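Local coordinates for SspB protein (PDB 6LB9) that binds magnesium and probably acts as a DNA-nicking component of a bacterial Ssp phosphorothioation-linked defence system, at residues E18-R23 and K54-A59; S109-H114 and L205-Q210. All blocks are in the same frame, centred on the assembly; numbering follows the deposited sequence.

Contact 1: E18-R23 and K54-A59; sequences ETFAPR and KNMVYA. With MG (magnesium ion), chain C.
Glu18 and Ala59 bring the two backbones closest, their CA atoms 6.5 Å apart, where the irregular segment 18-23 passes the residues leading into helix 57-66 and the first residues of that helix. Phe20 carries the packing. With CG anti to its carbonyl carbon (chi1 -74°), its ring reaches towards 54-59 and meets three residues: CD2 rests 4.0 Å from Ala59 CB, CE2 lies 4.0 Å from Met56 CG, and the backbone O of Asn55 approaches CE2 to 3.6 Å at the ring edge. The Asn55 amide also comes to that edge, its plane turned 79° from the ring. Beyond, the Met56 and Arg23 side chains cross at about a right angle, with Met56 CE 4.0 Å from Arg23 NH2, while Arg23 NH1 is paired with Glu105 of the second subunit. No direct hydrogen bond spans the segments; the polar link is magnesium. Glu18 OE2 binds it at 2.5 Å, and a water bridges Lys54 O and Tyr58 N at the residues leading into helix 57-66. The result is a metal site in which one carboxylate oxygen binds magnesium directly and the water held by 54-59 supplies a second ligand.

Contact 2: S109-H114 and L205-Q210; sequences SLWLLH and LGLMEQ
Trp111 and His114 of helix 107-118 pack against Leu205 and Leu207, just before strand 208-211, in a buried apolar contact built on CH-pi interactions, with no hydrogen bond between the segments. Leu205 does most of the filling. Its CD2 methyl sits over one face of the indole, 3.4 Å from the centroid of the five-membered ring and only 10° off the ring normal, and the same methyl reaches back to Leu110 CB at 3.8 Å. Its CD1 branch turns along the helix towards His114 CB. Leu207 then takes the far end of the indole from another direction: CD2 lies near the ring plane, 3.9 Å from Trp111 CH2, so methyls from two leucines use a face and an edge of one tryptophan. The other branch of Leu207, CD1, covers a face of the imidazole and comes 3.7 Å from His114 NE2. His114 has CG anti to the backbone N (chi1 175°), which carries its ring out from the helix to meet this methyl. Both ring nitrogens of His114 are engaged, ND1 with Tyr180 OH and NE2 with Ala267 O, fixing the imidazole's rotation; Trp111 NE1 is likewise bonded to Ser228 OG. An alanine in place of Trp111 would remove the indole and is likely to open a gap beside both leucines and leave Ser228 OG without this partner. Around the contact, Phe268 meets the indole at roughly a right angle, Ile233 of helix 231-243 touches it, and Tyr180 at the end of helix 166-180 packs on Leu207, whose backbone bonds to Thr222 next to strand 218-221.

From the N terminus, contact 1 comes first: it closes a loop of thirty residues, containing helices 24-34 and 46-50, and joins the loop after helix 5-9 to the start of helix 57-66. Contact 2 opens only later, closing an excursion of ninety residues, about half of it helix, between helix 107-118 and the approach to strand 208-211. The two are in series and neither nest nor cross; their centres are 19 Å apart and their nearest atoms about 8 Å. Helix 166-180, within the second loop, touches both: Lys171 and Met179 meet the first segment of contact 1, while Thr177 and Tyr180 meet the strand side of contact 2.

Contact 1: E18-R23 and K54-A59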
loop_
_atom_site.group_PDB
_atom_site.type_symbol
_atom_site.label_atom_id
_atom_site.label_comp_id
_atom_site.label_asym_id
_atom_site.label_seq_id
_atom_site.Cartn_x
_atom_site.Cartn_y
_atom_site.Cartn_z
ATOM N N GLU A 18 -8.013 7.529 -17.069
ATOM C CA GLU A 18 -9.375 7.908 -16.679
ATOM C C GLU A 18 -9.443 8.362 -15.215
ATOM O O GLU A 18 -10.456 8.158 -14.525
ATOM C CB GLU A 18 -10.378 6.764 -16.959
ATOM C CG GLU A 18 -10.653 6.508 -18.473
ATOM C CD GLU A 18 -11.584 5.301 -18.791
ATOM O OE1 GLU A 18 -12.764 5.296 -18.342
ATOM O OE2 GLU A 18 -11.155 4.373 -19.538
ATOM N N THR A 19 -8.367 8.997 -14.739
ATOM C CA THR A 19 -8.201 9.523 -13.382
ATOM C C THR A 19 -8.109 8.438 -12.315
ATOM O O THR A 19 -8.217 8.754 -11.126
ATOM C CB THR A 19 -9.307 10.516 -12.967
ATOM O OG1 THR A 19 -10.544 9.822 -12.751
ATOM C CG2 THR A 19 -9.509 11.583 -14.010
ATOM N N PHE A 20 -7.923 7.175 -12.690
ATOM C CA PHE A 20 -7.577 6.144 -11.718
ATOM C C PHE A 20 -6.082 6.231 -11.379
ATOM O O PHE A 20 -5.228 6.123 -12.273
ATOM C CB PHE A 20 -7.906 4.760 -12.269
ATOM C CG PHE A 20 -9.374 4.438 -12.293
ATOM C CD1 PHE A 20 -10.129 4.485 -11.127
ATOM C CD2 PHE A 20 -9.992 4.056 -13.482
ATOM C CE1 PHE A 20 -11.492 4.153 -11.150
ATOM C CE2 PHE A 20 -11.355 3.728 -13.512
ATOM C CZ PHE A 20 -12.099 3.781 -12.341
ATOM N N ALA A 21 -5.760 6.432 -10.095
ATOM C CA ALA A 21 -4.373 6.360 -9.652
ATOM C C ALA A 21 -3.874 4.907 -9.653
ATOM O O ALA A 21 -4.672 3.969 -9.603
ATOM C CB ALA A 21 -4.235 6.981 -8.259
ATOM N N PRO A 22 -2.553 4.696 -9.708
ATOM C CA PRO A 22 -2.024 3.316 -9.754
ATOM C C PRO A 22 -2.430 2.482 -8.544
ATOM O O PRO A 22 -2.582 2.992 -7.430
ATOM C CB PRO A 22 -0.503 3.510 -9.775
ATOM C CG PRO A 22 -0.286 4.940 -10.165
ATOM C CD PRO A 22 -1.475 5.700 -9.675
ATOM N N ARG A 23 -2.560 1.173 -8.770
ATOM C CA ARG A 23 -2.868 0.204 -7.723
ATOM C C ARG A 23 -1.856 -0.927 -7.771
ATOM O O ARG A 23 -1.491 -1.404 -8.850
ATOM C CB ARG A 23 -4.273 -0.382 -7.875
ATOM C CG ARG A 23 -5.373 0.655 -8.072
ATOM C CD ARG A 23 -6.765 0.021 -7.936
ATOM N NE ARG A 23 -7.797 0.880 -8.513
ATOM C CZ ARG A 23 -9.095 0.597 -8.532
ATOM N NH1 ARG A 23 -9.525 -0.548 -8.011
ATOM N NH2 ARG A 23 -9.965 1.458 -9.084
ATOM N N LYS A 54 -14.847 -3.592 -16.265
ATOM C CA LYS A 54 -14.612 -3.258 -17.674
ATOM C C LYS A 54 -14.072 -1.838 -17.837
ATOM O O LYS A 54 -13.227 -1.578 -18.713
ATOM C CB LYS A 54 -15.909 -3.427 -18.481
ATOM C CG LYS A 54 -15.765 -3.201 -19.995
ATOM C CD LYS A 54 -16.043 -4.466 -20.806
ATOM C CE LYS A 54 -15.252 -4.495 -22.121
ATOM N NZ LYS A 54 -13.794 -4.753 -21.905
ATOM N N ASN A 55 -14.525 -0.909 -16.977
ATOM C CA ASN A 55 -14.074 0.471 -17.024
ATOM C C ASN A 55 -12.647 0.665 -16.481
ATOM O O ASN A 55 -12.164 1.800 -16.487
ATOM C CB ASN A 55 -15.058 1.353 -16.249
ATOM C CG ASN A 55 -15.085 1.033 -14.758
ATOM O OD1 ASN A 55 -15.047 -0.135 -14.352
ATOM N ND2 ASN A 55 -15.165 2.067 -13.941
ATOM N N MET A 56 -11.974 -0.390 -16.009
ATOM C CA MET A 56 -10.628 -0.290 -15.444
ATOM C C MET A 56 -9.556 -0.959 -16.293
ATOM O O MET A 56 -8.368 -0.763 -16.019
ATOM C CB MET A 56 -10.574 -0.927 -14.049
ATOM C CG MET A 56 -11.397 -0.236 -12.963
ATOM S SD MET A 56 -11.700 -1.351 -11.561
ATOM C CE MET A 56 -13.035 -0.467 -10.733
ATOM N N VAL A 57 -9.940 -1.753 -17.298
ATOM C CA VAL A 57 -8.967 -2.542 -18.055
ATOM C C VAL A 57 -7.954 -1.633 -18.745
ATOM O O VAL A 57 -6.745 -1.891 -18.715
ATOM C CB VAL A 57 -9.683 -3.448 -19.073
ATOM C CG1 VAL A 57 -8.667 -4.140 -19.993
ATOM C CG2 VAL A 57 -10.562 -4.470 -18.356
ATOM N N TYR A 58 -8.424 -0.558 -19.384
ATOM C CA TYR A 58 -7.459 0.262 -20.113
ATOM C C TYR A 58 -6.551 1.037 -19.163
ATOM O O TYR A 58 -5.356 1.187 -19.438
ATOM C CB TYR A 58 -8.146 1.210 -21.096
ATOM C CG TYR A 58 -7.174 1.622 -22.191
ATOM C CD1 TYR A 58 -6.290 2.686 -21.997
ATOM C CD2 TYR A 58 -7.096 0.915 -23.390
ATOM C CE1 TYR A 58 -5.368 3.038 -22.966
ATOM C CE2 TYR A 58 -6.196 1.280 -24.380
ATOM C CZ TYR A 58 -5.334 2.351 -24.153
ATOM O OH TYR A 58 -4.427 2.727 -25.110
ATOM N N ALA A 59 -7.100 1.543 -18.056
ATOM C CA ALA A 59 -6.284 2.209 -17.040
ATOM C C ALA A 59 -5.154 1.303 -16.571
ATOM O O ALA A 59 -4.003 1.738 -16.420
ATOM C CB ALA A 59 -7.154 2.606 -15.845
HETATM MG MG MG C . -12.421 2.355 -20.341
HETATM O O HOH W 1 -11.210 0.136 -20.285
#

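Contact 2: S109-H114 and L205-Q210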
loop_
_atom_site.group_PDB
_atom_site.type_symbol
_atom_site.label_atom_id
_atom_site.label_comp_id
_atom_site.label_asym_id
_atom_site.label_seq_id
_atom_site.Cartn_x
_atom_site.Cartn_y
_atom_site.Cartn_z
ATOM N N SER A 109 11.305 0.596 -3.628
ATOM C CA SER A 109 10.663 0.126 -4.851
ATOM C C SER A 109 9.655 1.139 -5.390
ATOM O O SER A 109 9.518 1.296 -6.604
ATOM C CB SER A 109 9.989 -1.219 -4.597
ATOM O OG SER A 109 10.914 -2.121 -4.029
ATOM N N LEU A 110 8.959 1.862 -4.510
ATOM C CA LEU A 110 8.032 2.888 -4.980
ATOM C C LEU A 110 8.782 4.097 -5.535
ATOM O O LEU A 110 8.437 4.595 -6.614
ATOM C CB LEU A 110 7.078 3.289 -3.855
ATOM C CG LEU A 110 6.285 2.077 -3.354
ATOM C CD1 LEU A 110 5.679 2.344 -1.990
ATOM C CD2 LEU A 110 5.207 1.725 -4.364
ATOM N N TRP A 111 9.819 4.577 -4.820
ATOM C CA TRP A 111 10.705 5.594 -5.383
ATOM C C TRP A 111 11.166 5.188 -6.782
ATOM O O TRP A 111 11.146 5.995 -7.717
ATOM C CB TRP A 111 11.922 5.819 -4.459
ATOM C CG TRP A 111 11.584 6.610 -3.213
ATOM C CD1 TRP A 111 11.494 6.126 -1.941
ATOM C CD2 TRP A 111 11.238 8.004 -3.134
ATOM N NE1 TRP A 111 11.136 7.125 -1.075
ATOM C CE2 TRP A 111 10.958 8.285 -1.779
ATOM C CE3 TRP A 111 11.128 9.034 -4.072
ATOM C CZ2 TRP A 111 10.590 9.554 -1.335
ATOM C CZ3 TRP A 111 10.754 10.304 -3.625
ATOM C CH2 TRP A 111 10.498 10.549 -2.272
ATOM N N LEU A 112 11.551 3.918 -6.940
ATOM C CA LEU A 112 12.050 3.416 -8.212
ATOM C C LEU A 112 10.959 3.454 -9.282
ATOM O O LEU A 112 11.191 3.905 -10.412
ATOM C CB LEU A 112 12.577 1.985 -8.021
ATOM C CG LEU A 112 13.007 1.266 -9.311
ATOM C CD1 LEU A 112 14.260 1.904 -9.882
ATOM C CD2 LEU A 112 13.186 -0.250 -9.100
ATOM N N LEU A 113 9.765 2.960 -8.949
ATOM C CA LEU A 113 8.666 3.018 -9.904
ATOM C C LEU A 113 8.387 4.461 -10.311
ATOM O O LEU A 113 8.173 4.752 -11.494
ATOM C CB LEU A 113 7.434 2.361 -9.297
ATOM C CG LEU A 113 7.490 0.838 -9.348
ATOM C CD1 LEU A 113 6.407 0.270 -8.446
ATOM C CD2 LEU A 113 7.309 0.367 -10.794
ATOM N N HIS A 114 8.433 5.381 -9.341
ATOM C CA HIS A 114 8.274 6.804 -9.622
ATOM C C HIS A 114 9.315 7.305 -10.630
ATOM O O HIS A 114 8.979 8.023 -11.584
ATOM C CB HIS A 114 8.346 7.579 -8.306
ATOM C CG HIS A 114 8.321 9.070 -8.463
ATOM N ND1 HIS A 114 7.192 9.763 -8.851
ATOM C CD2 HIS A 114 9.277 10.005 -8.241
ATOM C CE1 HIS A 114 7.462 11.059 -8.888
ATOM N NE2 HIS A 114 8.723 11.232 -8.533
ATOM N N LEU A 205 5.381 8.177 -0.228
ATOM C CA LEU A 205 6.608 8.902 -0.535
ATOM C C LEU A 205 6.596 10.336 -0.005
ATOM O O LEU A 205 7.634 10.997 -0.059
ATOM C CB LEU A 205 6.851 8.910 -2.053
ATOM C CG LEU A 205 6.902 7.571 -2.807
ATOM C CD1 LEU A 205 7.234 7.809 -4.269
ATOM C CD2 LEU A 205 7.923 6.626 -2.165
ATOM N N GLY A 206 5.452 10.838 0.461
ATOM C CA GLY A 206 5.377 12.165 1.068
ATOM C C GLY A 206 5.714 13.296 0.126
ATOM O O GLY A 206 6.214 14.338 0.562
ATOM N N LEU A 207 5.435 13.127 -1.165
ATOM C CA LEU A 207 5.915 14.076 -2.151
ATOM C C LEU A 207 4.983 15.258 -2.340
ATOM O O LEU A 207 5.436 16.298 -2.822
ATOM C CB LEU A 207 6.144 13.390 -3.500
ATOM C CG LEU A 207 7.506 12.726 -3.743
ATOM C CD1 LEU A 207 7.474 11.978 -5.089
ATOM C CD2 LEU A 207 8.661 13.713 -3.709
ATOM N N MET A 208 3.711 15.137 -1.965
ATOM C CA MET A 208 2.754 16.203 -2.223
ATOM C C MET A 208 1.843 16.325 -1.017
ATOM O O MET A 208 1.534 15.332 -0.357
ATOM C CB MET A 208 1.937 15.933 -3.517
ATOM C CG MET A 208 1.015 17.072 -3.973
ATOM S SD MET A 208 0.305 16.702 -5.611
ATOM C CE MET A 208 -1.050 17.899 -5.726
ATOM N N GLU A 209 1.413 17.554 -0.738
ATOM C CA GLU A 209 0.594 17.834 0.430
ATOM C C GLU A 209 -0.351 18.993 0.126
ATOM O O GLU A 209 -0.066 19.854 -0.718
ATOM C CB GLU A 209 1.481 18.145 1.650
ATOM C CG GLU A 209 0.747 18.412 3.001
ATOM C CD GLU A 209 -0.244 17.309 3.418
ATOM O OE1 GLU A 209 -1.384 17.287 2.913
ATOM O OE2 GLU A 209 0.119 16.457 4.253
ATOM N N GLN A 210 -1.496 18.982 0.802
ATOM C CA GLN A 210 -2.370 20.137 0.840
ATOM C C GLN A 210 -1.709 21.231 1.664
ATOM O O GLN A 210 -0.997 20.961 2.632
ATOM C CB GLN A 210 -3.723 19.749 1.442
ATOM C CG GLN A 210 -4.810 20.830 1.409
ATOM C CD GLN A 210 -6.144 20.296 1.925
ATOM O OE1 GLN A 210 -6.318 20.081 3.123
ATOM N NE2 GLN A 210 -7.078 20.034 1.006
#